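Local coordinates for ferric iron-binding protein HitA (Pseudomonas aeruginosa PAO1, PDB 6IWF), which binds ferric iron and, as a bacterial solute-binding protein, probably hands it on for uptake, with a role in gallium internalization as well, at residues R67-G72 and G94-I99; E60-L65 and F143-A148; Y197-K202 and L212-N217; T178-V183 and A191-Y196. One frame throughout, in Å; residues are numbered along the deposited sequence.

Interaction 1 of 4, residues R67-G72 and G94-I99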
loop_
_atom_site.group_PDB
_atom_site.type_symbol
_atom_site.label_atom_id
_atom_site.label_comp_id
_atom_site.label_asym_id
_atom_site.label_seq_id
_atom_site.Cartn_x
_atom_site.Cartn_y
_atom_site.Cartn_z
ATOM N N ARG A 67 -0.304 -10.556 -9.912
ATOM C CA ARG A 67 -0.641 -10.661 -11.335
ATOM C C ARG A 67 0.583 -11.046 -12.160
ATOM O O ARG A 67 0.547 -12.015 -12.928
ATOM C CB ARG A 67 -1.237 -9.335 -11.836
ATOM C CG ARG A 67 -1.447 -9.234 -13.365
ATOM C CD ARG A 67 -1.607 -7.772 -13.837
ATOM N NE ARG A 67 -1.678 -7.669 -15.296
ATOM C CZ ARG A 67 -1.564 -6.535 -15.982
ATOM N NH1 ARG A 67 -1.369 -5.387 -15.351
ATOM N NH2 ARG A 67 -1.643 -6.546 -17.308
ATOM N N LEU A 68 1.685 -10.301 -11.999
ATOM C CA LEU A 68 2.893 -10.567 -12.776
ATOM C C LEU A 68 3.511 -11.910 -12.412
ATOM O O LEU A 68 4.114 -12.577 -13.268
ATOM C CB LEU A 68 3.909 -9.445 -12.552
ATOM C CG LEU A 68 3.538 -8.076 -13.125
ATOM C CD1 LEU A 68 4.703 -7.138 -12.965
ATOM C CD2 LEU A 68 3.174 -8.177 -14.579
ATOM N N ALA A 69 3.424 -12.298 -11.137
ATOM C CA ALA A 69 3.935 -13.603 -10.732
ATOM C C ALA A 69 3.156 -14.723 -11.400
ATOM O O ALA A 69 3.743 -15.704 -11.879
ATOM C CB ALA A 69 3.869 -13.756 -9.213
ATOM N N SER A 70 1.831 -14.600 -11.424
ATOM C CA SER A 70 1.002 -15.603 -12.087
ATOM C C SER A 70 1.364 -15.748 -13.557
ATOM O O SER A 70 1.276 -16.851 -14.107
ATOM C CB SER A 70 -0.478 -15.243 -11.956
ATOM O OG SER A 70 -0.906 -15.297 -10.611
ATOM N N ALA A 71 1.753 -14.651 -14.211
ATOM C CA ALA A 71 2.146 -14.691 -15.614
ATOM C C ALA A 71 3.544 -15.245 -15.822
ATOM O O ALA A 71 3.959 -15.416 -16.975
ATOM C CB ALA A 71 2.062 -13.295 -16.229
ATOM N N GLY A 72 4.287 -15.513 -14.748
ATOM C CA GLY A 72 5.630 -16.032 -14.903
ATOM C C GLY A 72 6.666 -14.985 -15.229
ATOM O O GLY A 72 7.761 -15.331 -15.684
ATOM N N GLY A 94 7.800 -17.386 -4.047
ATOM C CA GLY A 94 9.059 -16.727 -3.748
ATOM C C GLY A 94 9.588 -15.833 -4.845
ATOM O O GLY A 94 10.807 -15.656 -4.947
ATOM N N ASP A 95 8.712 -15.264 -5.677
ATOM C CA ASP A 95 9.158 -14.386 -6.754
ATOM C C ASP A 95 8.714 -12.945 -6.558
ATOM O O ASP A 95 8.791 -12.150 -7.491
ATOM C CB ASP A 95 8.690 -14.901 -8.122
ATOM C CG ASP A 95 7.254 -15.366 -8.117
ATOM O OD1 ASP A 95 6.545 -15.150 -7.107
ATOM O OD2 ASP A 95 6.833 -15.960 -9.140
ATOM N N TRP A 96 8.225 -12.595 -5.378
ATOM C CA TRP A 96 8.173 -11.197 -4.982
ATOM C C TRP A 96 8.235 -11.179 -3.468
ATOM O O TRP A 96 8.020 -12.202 -2.818
ATOM C CB TRP A 96 6.929 -10.477 -5.529
ATOM C CG TRP A 96 5.619 -11.005 -5.059
ATOM C CD1 TRP A 96 4.823 -11.907 -5.701
ATOM C CD2 TRP A 96 4.930 -10.646 -3.851
ATOM N NE1 TRP A 96 3.685 -12.143 -4.963
ATOM C CE2 TRP A 96 3.724 -11.381 -3.825
ATOM C CE3 TRP A 96 5.224 -9.789 -2.785
ATOM C CZ2 TRP A 96 2.807 -11.289 -2.765
ATOM C CZ3 TRP A 96 4.308 -9.693 -1.732
ATOM C CH2 TRP A 96 3.115 -10.436 -1.737
ATOM N N ILE A 97 8.554 -10.022 -2.905
ATOM C CA ILE A 97 8.798 -9.947 -1.470
ATOM C C ILE A 97 8.273 -8.628 -0.931
ATOM O O ILE A 97 8.412 -7.579 -1.567
ATOM C CB ILE A 97 10.296 -10.131 -1.139
ATOM C CG1 ILE A 97 10.472 -10.399 0.352
ATOM C CG2 ILE A 97 11.136 -8.952 -1.635
ATOM C CD1 ILE A 97 11.807 -11.096 0.670
ATOM N N GLY A 98 7.654 -8.692 0.244
ATOM C CA GLY A 98 7.155 -7.482 0.877
ATOM C C GLY A 98 8.300 -6.637 1.403
ATOM O O GLY A 98 9.324 -7.154 1.857
ATOM N N ILE A 99 8.131 -5.320 1.310
ATOM C CA ILE A 99 9.144 -4.350 1.716
ATOM C C ILE A 99 8.691 -3.557 2.931
ATOM O O ILE A 99 9.436 -3.419 3.902
ATOM C CB ILE A 99 9.515 -3.407 0.553
ATOM C CG1 ILE A 99 9.961 -4.200 -0.682
ATOM C CG2 ILE A 99 10.589 -2.433 0.988
ATOM C CD1 ILE A 99 11.122 -5.151 -0.419
HETATM O O HOH W 1 4.655 -17.374 -9.719
#
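Ala69 and Asp95 meet through a single methyl group: the CB of Ala69 lies 3.7 Å from OD1 of Asp95 and equally far from OD2, so the carboxylate straddles it with both oxygens. Their CA atoms are the nearest pair between 67-72 and 94-99, and each CB bond is directed at the opposite segment. The apolar contact proper is with Trp96, whose CD1 lies 4.1 Å from Ala69 CB. The methyl sits at the rim of the indole, near the ring plane, so this is an edge contact rather than packing over a face. Asp95 and Trp96 both place CG between the backbone N and the carbonyl carbon (chi1 44° and 62°), which brings two successive side chains of the loop to one alanine. Trp96 also touches Ala230 of strand 224-231.

The polar part is carried by water. Water 1 donates to Ala69 O at 2.9 Å and to Asp95 OD2 at 2.7 Å, bridging a backbone carbonyl of helix 63-70 and the carboxylate. Ala69 O also accepts the backbone N of Gly72 at 2.9 Å, one of the bonds of the Schellman motif at Gly72. Gly72 has the positive phi (80°) this motif requires.

No direct hydrogen bond joins the segments. The chemistry implies a small junction, 99 Å² in all, in which one methyl meets a carboxylate and an indole edge, and a single bridging water makes the hydrogen-bonded connection between helix 63-70 and the loop entering strand 97-108.

Interaction 2 of 4, residues E60-L65 and F143-A148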
loop_
_atom_site.group_PDB
_atom_site.type_symbol
_atom_site.label_atom_id
_atom_site.label_comp_id
_atom_site.label_asym_id
_atom_site.label_seq_id
_atom_site.Cartn_x
_atom_site.Cartn_y
_atom_site.Cartn_z
ATOM N N GLU A 60 3.420 -0.059 -4.705
ATOM C CA GLU A 60 2.720 0.336 -3.488
ATOM C C GLU A 60 1.911 -0.813 -2.898
ATOM O O GLU A 60 1.762 -0.909 -1.674
ATOM C CB GLU A 60 1.792 1.509 -3.793
ATOM C CG GLU A 60 2.201 2.817 -3.184
ATOM C CD GLU A 60 1.042 3.777 -3.112
ATOM O OE1 GLU A 60 0.707 4.204 -1.990
ATOM O OE2 GLU A 60 0.461 4.084 -4.174
ATOM N N GLU A 61 1.336 -1.673 -3.753
ATOM C CA GLU A 61 0.431 -2.723 -3.316
ATOM C C GLU A 61 0.808 -4.046 -3.967
ATOM O O GLU A 61 1.557 -4.095 -4.950
ATOM C CB GLU A 61 -1.028 -2.392 -3.654
ATOM C CG GLU A 61 -1.407 -0.933 -3.433
ATOM C CD GLU A 61 -1.562 -0.559 -1.967
ATOM O OE1 GLU A 61 -1.782 0.651 -1.699
ATOM O OE2 GLU A 61 -1.471 -1.451 -1.086
ATOM N N SER A 62 0.253 -5.124 -3.422
ATOM C CA SER A 62 0.620 -6.463 -3.880
ATOM C C SER A 62 -0.156 -7.001 -5.090
ATOM O O SER A 62 0.402 -7.842 -5.805
ATOM C CB SER A 62 0.501 -7.457 -2.718
ATOM O OG SER A 62 -0.751 -7.346 -2.066
ATOM N N PRO A 63 -1.400 -6.589 -5.376
ATOM C CA PRO A 63 -2.126 -7.177 -6.547
ATOM C C PRO A 63 -1.319 -7.167 -7.842
ATOM O O PRO A 63 -1.291 -8.194 -8.538
ATOM C CB PRO A 63 -3.387 -6.306 -6.646
ATOM C CG PRO A 63 -3.699 -6.042 -5.194
ATOM C CD PRO A 63 -2.338 -5.786 -4.550
ATOM N N PRO A 64 -0.634 -6.074 -8.215
ATOM C CA PRO A 64 0.168 -6.144 -9.453
ATOM C C PRO A 64 1.265 -7.193 -9.412
ATOM O O PRO A 64 1.608 -7.765 -10.459
ATOM C CB PRO A 64 0.761 -4.730 -9.585
ATOM C CG PRO A 64 -0.091 -3.877 -8.724
ATOM C CD PRO A 64 -0.538 -4.736 -7.599
ATOM N N LEU A 65 1.856 -7.440 -8.240
ATOM C CA LEU A 65 2.906 -8.449 -8.158
ATOM C C LEU A 65 2.322 -9.845 -8.276
ATOM O O LEU A 65 2.911 -10.718 -8.927
ATOM C CB LEU A 65 3.684 -8.314 -6.848
ATOM C CG LEU A 65 4.370 -6.974 -6.613
ATOM C CD1 LEU A 65 4.918 -6.915 -5.179
ATOM C CD2 LEU A 65 5.472 -6.781 -7.628
ATOM N N PHE A 143 -7.915 1.583 -1.808
ATOM C CA PHE A 143 -9.335 1.333 -1.592
ATOM C C PHE A 143 -9.781 0.046 -2.285
ATOM O O PHE A 143 -10.660 -0.655 -1.776
ATOM C CB PHE A 143 -10.175 2.522 -2.061
ATOM C CG PHE A 143 -11.625 2.381 -1.724
ATOM C CD1 PHE A 143 -12.061 2.598 -0.425
ATOM C CD2 PHE A 143 -12.544 1.961 -2.686
ATOM C CE1 PHE A 143 -13.410 2.441 -0.091
ATOM C CE2 PHE A 143 -13.879 1.798 -2.360
ATOM C CZ PHE A 143 -14.311 2.032 -1.055
ATOM N N LEU A 144 -9.200 -0.279 -3.442
ATOM C CA LEU A 144 -9.506 -1.556 -4.079
ATOM C C LEU A 144 -9.232 -2.715 -3.133
ATOM O O LEU A 144 -10.042 -3.642 -3.017
ATOM C CB LEU A 144 -8.691 -1.708 -5.360
ATOM C CG LEU A 144 -8.875 -3.048 -6.076
ATOM C CD1 LEU A 144 -10.284 -3.168 -6.603
ATOM C CD2 LEU A 144 -7.853 -3.149 -7.202
ATOM N N GLU A 145 -8.089 -2.678 -2.448
ATOM C CA GLU A 145 -7.785 -3.736 -1.488
ATOM C C GLU A 145 -8.777 -3.726 -0.328
ATOM O O GLU A 145 -9.161 -4.792 0.172
ATOM C CB GLU A 145 -6.354 -3.597 -0.973
ATOM C CG GLU A 145 -5.386 -4.420 -1.801
ATOM C CD GLU A 145 -3.955 -3.996 -1.625
ATOM O OE1 GLU A 145 -3.151 -4.773 -1.057
ATOM O OE2 GLU A 145 -3.635 -2.872 -2.055
ATOM N N GLN A 146 -9.222 -2.533 0.092
ATOM C CA GLN A 146 -10.250 -2.450 1.129
ATOM C C GLN A 146 -11.514 -3.180 0.694
ATOM O O GLN A 146 -12.126 -3.911 1.477
ATOM C CB GLN A 146 -10.574 -0.988 1.447
ATOM C CG GLN A 146 -11.660 -0.830 2.539
ATOM C CD GLN A 146 -11.181 -1.358 3.899
ATOM O OE1 GLN A 146 -10.632 -0.601 4.707
ATOM N NE2 GLN A 146 -11.385 -2.654 4.155
ATOM N N VAL A 147 -11.934 -2.974 -0.551
ATOM C CA VAL A 147 -13.139 -3.649 -1.026
ATOM C C VAL A 147 -12.933 -5.157 -1.054
ATOM O O VAL A 147 -13.816 -5.929 -0.650
ATOM C CB VAL A 147 -13.534 -3.103 -2.410
ATOM C CG1 VAL A 147 -14.753 -3.861 -2.958
ATOM C CG2 VAL A 147 -13.828 -1.624 -2.304
ATOM N N ALA A 148 -11.768 -5.604 -1.527
ATOM C CA ALA A 148 -11.493 -7.033 -1.564
ATOM C C ALA A 148 -11.557 -7.631 -0.168
ATOM O O ALA A 148 -12.040 -8.753 0.012
ATOM C CB ALA A 148 -10.122 -7.301 -2.194
HETATM O O HOH W 2 -1.226 -6.616 0.657
#
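Glu145 and Glu61 bring their carboxylates together nearly at right angles, the two planes being 84° apart. OE2 of Glu145 lies 2.8 Å from OE2 of Glu61. Two acid oxygens this close suggest that one group holds a proton, although the positions alone do not say which. The same Glu145 oxygen is also near the aliphatic part of its partner, 3.1 Å from Glu61 CB. This follows from the bend in Glu61: chi2 of -74° folds the chain back, so that CB, CG and CD all come close to this oxygen. Glu145, by contrast, runs extended beyond CG (chi2 162°) and reaches across from its helix.

The other Glu145 oxygen, OE1, faces Ser62 and Pro63. It stands 3.7 Å from CD of Pro63, whose ring also approaches the aliphatic shaft, with Pro63 CG 4.1 Å from Glu145 CG. Ser62 OG is likewise 3.7 Å from OE1, too far for a direct bond, and water 2 closes the interval by donating to Ser62 OG at 2.9 Å and to Glu145 OE1 at 3.2 Å. OE2 is thus the nearer oxygen to Glu61, while OE1 receives the water.

Glu61 OE2 has a further, weak hydrogen bond to Thr225 OG1. The preceding residue, Glu60, is an iron(III) ligand of this protein; with no iron bound here, its OE1 hydrogen-bonds Tyr196 OH. The contact joins helix 141-154 to the turn between strand 56-59 and helix 63-70, while Leu144 and Val147 of the longer helix pack on helix 296-305.

Interaction 3 of 4, residues Y197-K202 and L212-N217; sequences YWYTLK and LHYFGN
Leu212 and Trp198 form the tight part of this contact. The CG of Leu212 stands over one face of the indole, 3.9 Å from the centroid of its five-membered ring and 20° off the ring normal, a CH-pi interaction. Leu212 CD2 reaches Trp198 CD1 at 3.6 Å, and Leu212 CD1 packs against Trp198 CB at 3.8 Å. Trp198 swings its ring to this position with CG anti to the backbone N (chi1 -174°), and NE1 hydrogen-bonds Ser210 O, just before the strand, which helps fix the ring's rotation. Leu212 CD1 also meets Tyr199 CE1, more loosely, at 4.2 Å.

Beyond this patch the contact opens out to water. The hydroxyls of Tyr199 and Tyr214 remain 4.2 Å apart, and water 3 spans them: it donates to Tyr199 OH at 2.7 Å and lies in the plane of the Tyr214 ring, at its edge, close to Tyr214 OH. Tyr199 OH has a second partner in Ala275 O.

With no direct hydrogen bond between the segments, helix 196-205, which begins at the iron-ligand tyrosines, meets strand 211-213 mainly by apolar, face-on packing of one leucine on one indole.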
loop_
_atom_site.group_PDB
_atom_site.type_symbol
_atom_site.label_atom_id
_atom_site.label_comp_id
_atom_site.label_asym_id
_atom_site.label_seq_id
_atom_site.Cartn_x
_atom_site.Cartn_y
_atom_site.Cartn_z
ATOM N N TYR A 197 -0.354 8.903 5.218
ATOM C CA TYR A 197 -0.658 10.247 4.716
ATOM C C TYR A 197 -0.726 11.261 5.846
ATOM O O TYR A 197 -0.332 12.422 5.677
ATOM C CB TYR A 197 -1.980 10.251 3.953
ATOM C CG TYR A 197 -1.912 9.526 2.639
ATOM C CD1 TYR A 197 -1.349 10.135 1.519
ATOM C CD2 TYR A 197 -2.418 8.233 2.511
ATOM C CE1 TYR A 197 -1.277 9.469 0.310
ATOM C CE2 TYR A 197 -2.349 7.567 1.304
ATOM C CZ TYR A 197 -1.778 8.189 0.211
ATOM O OH TYR A 197 -1.714 7.531 -0.995
ATOM N N TRP A 198 -1.262 10.858 6.994
ATOM C CA TRP A 198 -1.288 11.752 8.141
ATOM C C TRP A 198 0.127 12.139 8.563
ATOM O O TRP A 198 0.400 13.314 8.844
ATOM C CB TRP A 198 -2.038 11.077 9.290
ATOM C CG TRP A 198 -2.271 11.932 10.488
ATOM C CD1 TRP A 198 -3.357 12.727 10.740
ATOM C CD2 TRP A 198 -1.417 12.048 11.626
ATOM N NE1 TRP A 198 -3.221 13.339 11.961
ATOM C CE2 TRP A 198 -2.038 12.941 12.528
ATOM C CE3 TRP A 198 -0.181 11.489 11.969
ATOM C CZ2 TRP A 198 -1.465 13.291 13.749
ATOM C CZ3 TRP A 198 0.393 11.838 13.188
ATOM C CH2 TRP A 198 -0.255 12.729 14.067
ATOM N N TYR A 199 1.046 11.167 8.587
ATOM C CA TYR A 199 2.412 11.456 9.017
ATOM C C TYR A 199 3.139 12.359 8.023
ATOM O O TYR A 199 3.899 13.246 8.429
ATOM C CB TYR A 199 3.176 10.149 9.237
ATOM C CG TYR A 199 2.716 9.403 10.460
ATOM C CD1 TYR A 199 1.643 8.508 10.400
ATOM C CD2 TYR A 199 3.314 9.626 11.699
ATOM C CE1 TYR A 199 1.204 7.828 11.521
ATOM C CE2 TYR A 199 2.881 8.956 12.824
ATOM C CZ TYR A 199 1.827 8.063 12.737
ATOM O OH TYR A 199 1.414 7.398 13.865
ATOM N N THR A 200 2.928 12.152 6.718
ATOM C CA THR A 200 3.539 13.047 5.736
ATOM C C THR A 200 3.058 14.480 5.928
ATOM O O THR A 200 3.861 15.422 5.914
ATOM C CB THR A 200 3.239 12.570 4.314
ATOM O OG1 THR A 200 3.712 11.225 4.153
ATOM C CG2 THR A 200 3.929 13.484 3.300
ATOM N N LEU A 201 1.752 14.663 6.135
ATOM C CA LEU A 201 1.206 16.002 6.333
ATOM C C LEU A 201 1.724 16.625 7.624
ATOM O O LEU A 201 2.030 17.825 7.658
ATOM C CB LEU A 201 -0.325 15.954 6.338
ATOM C CG LEU A 201 -1.025 17.309 6.395
ATOM C CD1 LEU A 201 -0.605 18.136 5.188
ATOM C CD2 LEU A 201 -2.543 17.154 6.446
ATOM N N LYS A 202 1.823 15.833 8.696
ATOM C CA LYS A 202 2.361 16.351 9.951
ATOM C C LYS A 202 3.802 16.809 9.783
ATOM O O LYS A 202 4.181 17.884 10.262
ATOM C CB LYS A 202 2.273 15.299 11.056
ATOM C CG LYS A 202 2.805 15.831 12.382
ATOM C CD LYS A 202 2.583 14.879 13.534
ATOM C CE LYS A 202 3.269 15.405 14.792
ATOM N NZ LYS A 202 2.939 14.600 15.999
ATOM N N LEU A 212 -5.880 10.348 14.104
ATOM C CA LEU A 212 -6.117 9.049 13.498
ATOM C C LEU A 212 -6.888 8.174 14.464
ATOM O O LEU A 212 -6.524 8.050 15.640
ATOM C CB LEU A 212 -4.806 8.363 13.105
ATOM C CG LEU A 212 -4.048 9.056 11.978
ATOM C CD1 LEU A 212 -2.939 8.140 11.461
ATOM C CD2 LEU A 212 -4.978 9.470 10.851
ATOM N N HIS A 213 -7.946 7.562 13.955
ATOM C CA HIS A 213 -8.680 6.534 14.663
ATOM C C HIS A 213 -8.351 5.183 14.047
ATOM O O HIS A 213 -8.379 5.031 12.823
ATOM C CB HIS A 213 -10.180 6.795 14.580
ATOM C CG HIS A 213 -10.998 5.732 15.237
ATOM N ND1 HIS A 213 -11.017 5.554 16.603
ATOM C CD2 HIS A 213 -11.790 4.768 14.715
ATOM C CE1 HIS A 213 -11.807 4.536 16.899
ATOM N NE2 HIS A 213 -12.292 4.044 15.771
ATOM N N TYR A 214 -8.054 4.205 14.893
ATOM C CA TYR A 214 -7.797 2.842 14.449
ATOM C C TYR A 214 -9.005 1.991 14.805
ATOM O O TYR A 214 -9.403 1.932 15.976
ATOM C CB TYR A 214 -6.526 2.289 15.096
ATOM C CG TYR A 214 -5.306 2.999 14.616
ATOM C CD1 TYR A 214 -4.959 4.250 15.124
ATOM C CD2 TYR A 214 -4.510 2.445 13.625
ATOM C CE1 TYR A 214 -3.845 4.908 14.669
ATOM C CE2 TYR A 214 -3.393 3.098 13.164
ATOM C CZ TYR A 214 -3.068 4.325 13.683
ATOM O OH TYR A 214 -1.956 4.971 13.205
ATOM N N PHE A 215 -9.592 1.346 13.799
ATOM C CA PHE A 215 -10.779 0.531 14.052
ATOM C C PHE A 215 -10.445 -0.669 14.933
ATOM O O PHE A 215 -11.230 -1.038 15.820
ATOM C CB PHE A 215 -11.388 0.054 12.726
ATOM C CG PHE A 215 -12.199 1.093 12.002
ATOM C CD1 PHE A 215 -13.414 1.547 12.520
ATOM C CD2 PHE A 215 -11.769 1.592 10.782
ATOM C CE1 PHE A 215 -14.177 2.498 11.829
ATOM C CE2 PHE A 215 -12.521 2.551 10.095
ATOM C CZ PHE A 215 -13.726 2.989 10.612
ATOM N N GLY A 216 -9.286 -1.278 14.715
ATOM C CA GLY A 216 -8.906 -2.484 15.437
ATOM C C GLY A 216 -9.930 -3.594 15.337
ATOM O O GLY A 216 -10.695 -3.650 14.368
ATOM N N ASN A 217 -9.939 -4.497 16.329
ATOM C CA ASN A 217 -10.997 -5.499 16.523
ATOM C C ASN A 217 -11.243 -6.377 15.296
ATOM O O ASN A 217 -12.351 -6.893 15.109
ATOM C CB ASN A 217 -12.300 -4.831 16.964
ATOM C CG ASN A 217 -13.195 -5.774 17.731
ATOM O OD1 ASN A 217 -12.724 -6.545 18.571
ATOM N ND2 ASN A 217 -14.496 -5.725 17.446
HETATM O O HOH W 3 -1.148 6.932 14.575
#

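Interaction 4 of 4, residues T178-V183 and A191-Y196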
loop_
_atom_site.group_PDB
_atom_site.type_symbol
_atom_site.label_atom_id
_atom_site.label_comp_id
_atom_site.label_asym_id
_atom_site.label_seq_id
_atom_site.Cartn_x
_atom_site.Cartn_y
_atom_site.Cartn_z
ATOM N N THR A 178 -5.441 15.136 -0.940
ATOM C CA THR A 178 -6.573 16.059 -0.915
ATOM C C THR A 178 -7.591 15.693 0.165
ATOM O O THR A 178 -8.084 16.573 0.882
ATOM C CB THR A 178 -7.239 16.081 -2.289
ATOM O OG1 THR A 178 -6.251 16.395 -3.285
ATOM C CG2 THR A 178 -8.339 17.121 -2.320
ATOM N N ALA A 179 -7.932 14.408 0.282
ATOM C CA ALA A 179 -8.867 13.976 1.323
ATOM C C ALA A 179 -8.307 14.233 2.723
ATOM O O ALA A 179 -9.045 14.648 3.634
ATOM C CB ALA A 179 -9.195 12.490 1.144
ATOM N N MET A 180 -7.013 13.984 2.918
ATOM C CA MET A 180 -6.396 14.196 4.226
ATOM C C MET A 180 -6.346 15.674 4.569
ATOM O O MET A 180 -6.652 16.071 5.700
ATOM C CB MET A 180 -4.992 13.584 4.257
ATOM C CG MET A 180 -4.221 13.776 5.560
ATOM S SD MET A 180 -4.853 12.763 6.926
ATOM C CE MET A 180 -5.688 14.003 7.921
ATOM N N LYS A 181 -5.980 16.517 3.603
ATOM C CA LYS A 181 -6.008 17.941 3.884
ATOM C C LYS A 181 -7.434 18.439 4.100
ATOM O O LYS A 181 -7.641 19.378 4.874
ATOM C CB LYS A 181 -5.310 18.710 2.756
ATOM C CG LYS A 181 -3.788 18.540 2.766
ATOM C CD LYS A 181 -3.139 19.205 1.555
ATOM C CE LYS A 181 -1.602 19.138 1.602
ATOM N NZ LYS A 181 -0.965 19.879 0.451
ATOM N N ALA A 182 -8.430 17.820 3.448
ATOM C CA ALA A 182 -9.813 18.245 3.657
ATOM C C ALA A 182 -10.269 17.965 5.086
ATOM O O ALA A 182 -11.010 18.761 5.673
ATOM C CB ALA A 182 -10.746 17.563 2.656
ATOM N N VAL A 183 -9.841 16.841 5.669
ATOM C CA VAL A 183 -10.118 16.609 7.087
ATOM C C VAL A 183 -9.388 17.636 7.937
ATOM O O VAL A 183 -9.960 18.224 8.863
ATOM C CB VAL A 183 -9.728 15.181 7.499
ATOM C CG1 VAL A 183 -9.948 14.992 9.013
ATOM C CG2 VAL A 183 -10.522 14.164 6.713
ATOM N N ALA A 191 -12.062 10.817 6.982
ATOM C CA ALA A 191 -11.722 10.223 5.694
ATOM C C ALA A 191 -11.075 8.864 5.900
ATOM O O ALA A 191 -10.335 8.661 6.868
ATOM C CB ALA A 191 -10.778 11.125 4.878
ATOM N N LEU A 192 -11.362 7.952 4.971
ATOM C CA LEU A 192 -10.779 6.616 4.935
ATOM C C LEU A 192 -9.485 6.682 4.136
ATOM O O LEU A 192 -9.517 6.997 2.944
ATOM C CB LEU A 192 -11.759 5.647 4.278
ATOM C CG LEU A 192 -13.100 5.452 4.986
ATOM C CD1 LEU A 192 -14.015 4.618 4.125
ATOM C CD2 LEU A 192 -12.853 4.766 6.341
ATOM N N ILE A 193 -8.348 6.405 4.784
ATOM C CA ILE A 193 -7.030 6.563 4.167
ATOM C C ILE A 193 -6.055 5.584 4.808
ATOM O O ILE A 193 -6.331 4.986 5.842
ATOM C CB ILE A 193 -6.455 7.993 4.325
ATOM C CG1 ILE A 193 -6.379 8.364 5.810
ATOM C CG2 ILE A 193 -7.240 9.016 3.524
ATOM C CD1 ILE A 193 -5.348 9.437 6.107
ATOM N N ASN A 194 -4.897 5.411 4.175
ATOM C CA ASN A 194 -3.805 4.702 4.818
ATOM C C ASN A 194 -3.095 5.613 5.809
ATOM O O ASN A 194 -3.075 6.841 5.659
ATOM C CB ASN A 194 -2.822 4.195 3.772
ATOM C CG ASN A 194 -3.218 2.841 3.222
ATOM O OD1 ASN A 194 -3.828 2.023 3.927
ATOM N ND2 ASN A 194 -2.858 2.586 1.975
ATOM N N ASN A 195 -2.476 4.992 6.815
ATOM C CA ASN A 195 -1.976 5.766 7.949
ATOM C C ASN A 195 -0.913 6.774 7.539
ATOM O O ASN A 195 -0.811 7.846 8.150
ATOM C CB ASN A 195 -1.411 4.812 9.008
ATOM C CG ASN A 195 -0.131 4.156 8.556
ATOM O OD1 ASN A 195 -0.131 3.301 7.664
ATOM N ND2 ASN A 195 0.986 4.569 9.154
ATOM N N TYR A 196 -0.109 6.462 6.514
ATOM C CA TYR A 196 1.109 7.246 6.326
ATOM C C TYR A 196 0.835 8.649 5.787
ATOM O O TYR A 196 1.705 9.519 5.921
ATOM C CB TYR A 196 2.093 6.488 5.421
ATOM C CG TYR A 196 1.545 6.107 4.077
ATOM C CD1 TYR A 196 1.451 7.052 3.061
ATOM C CD2 TYR A 196 1.133 4.808 3.809
ATOM C CE1 TYR A 196 0.953 6.714 1.814
ATOM C CE2 TYR A 196 0.629 4.463 2.554
ATOM C CZ TYR A 196 0.541 5.429 1.567
ATOM O OH TYR A 196 0.045 5.113 0.313
#
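Ile193 carries CG1 between its backbone N and carbonyl carbon (chi1 57°), and the chain runs on extended so that CD1 reaches Met180 SD. Met180 comes to meet it with CG anti to the backbone N (chi1 178°), then bends at chi2 and again at chi3. The two side chains cross at about a right angle, with Met180 SD 3.5 Å from Ile193 CD1.

One helical turn from Ala179, Val183 lays CG2 on the methyl of Ala191, the distance from Val183 CG2 to Ala191 CB being 3.6 Å. Ala179 shares that methyl: its CB lies 4.3 Å from Ala191 CB, and its carbonyl O is 4.1 Å from the same atom. Ala191 and Ile193 both direct CB at the helix, whereas Leu192 between them turns away, the alternation expected of a strand with one face covered by a helix.

This is helix-on-sheet packing within a fold of the periplasmic binding-protein type. The axes of helix 178-183 and strand 191-194 approach to 8.6 Å, with 128° between their N-to-C directions. Strand 190-194 runs parallel to strand 134-136 and antiparallel to strand 97-108, and the chain then leads directly to Tyr196 and Tyr197, both seen to bind iron(III). No hydrogen bond crosses between helix and strand; Met180 also touches Trp198 and Leu201 of helix 196-205.

Overall arrangement
From the N terminus, the chain first passes residues 60-65, where interaction 2 opens, and interaction 1 closes the much shorter excursion from 67-72 to 94-99 inside that larger loop. Both use helix 63-70, and they touch where Trp96 packs on Leu65 and Ser62. Interaction 2 closes only at helix 141-154. Interaction 4 follows in series, joining helix 176-184 to strand 190-194; interaction 3 then joins helix 196-205 to strand 211-213, closing another short loop, its centre about 8 Å from that of interaction 4. No pair crosses. Interactions 1, 3 and 4 all reach the sheet containing strand 97-108, interaction 1 on the opposite side of the chain's centre. Glu60, Tyr196 and Tyr197 bring interactions 2, 3 and 4 together at the iron site.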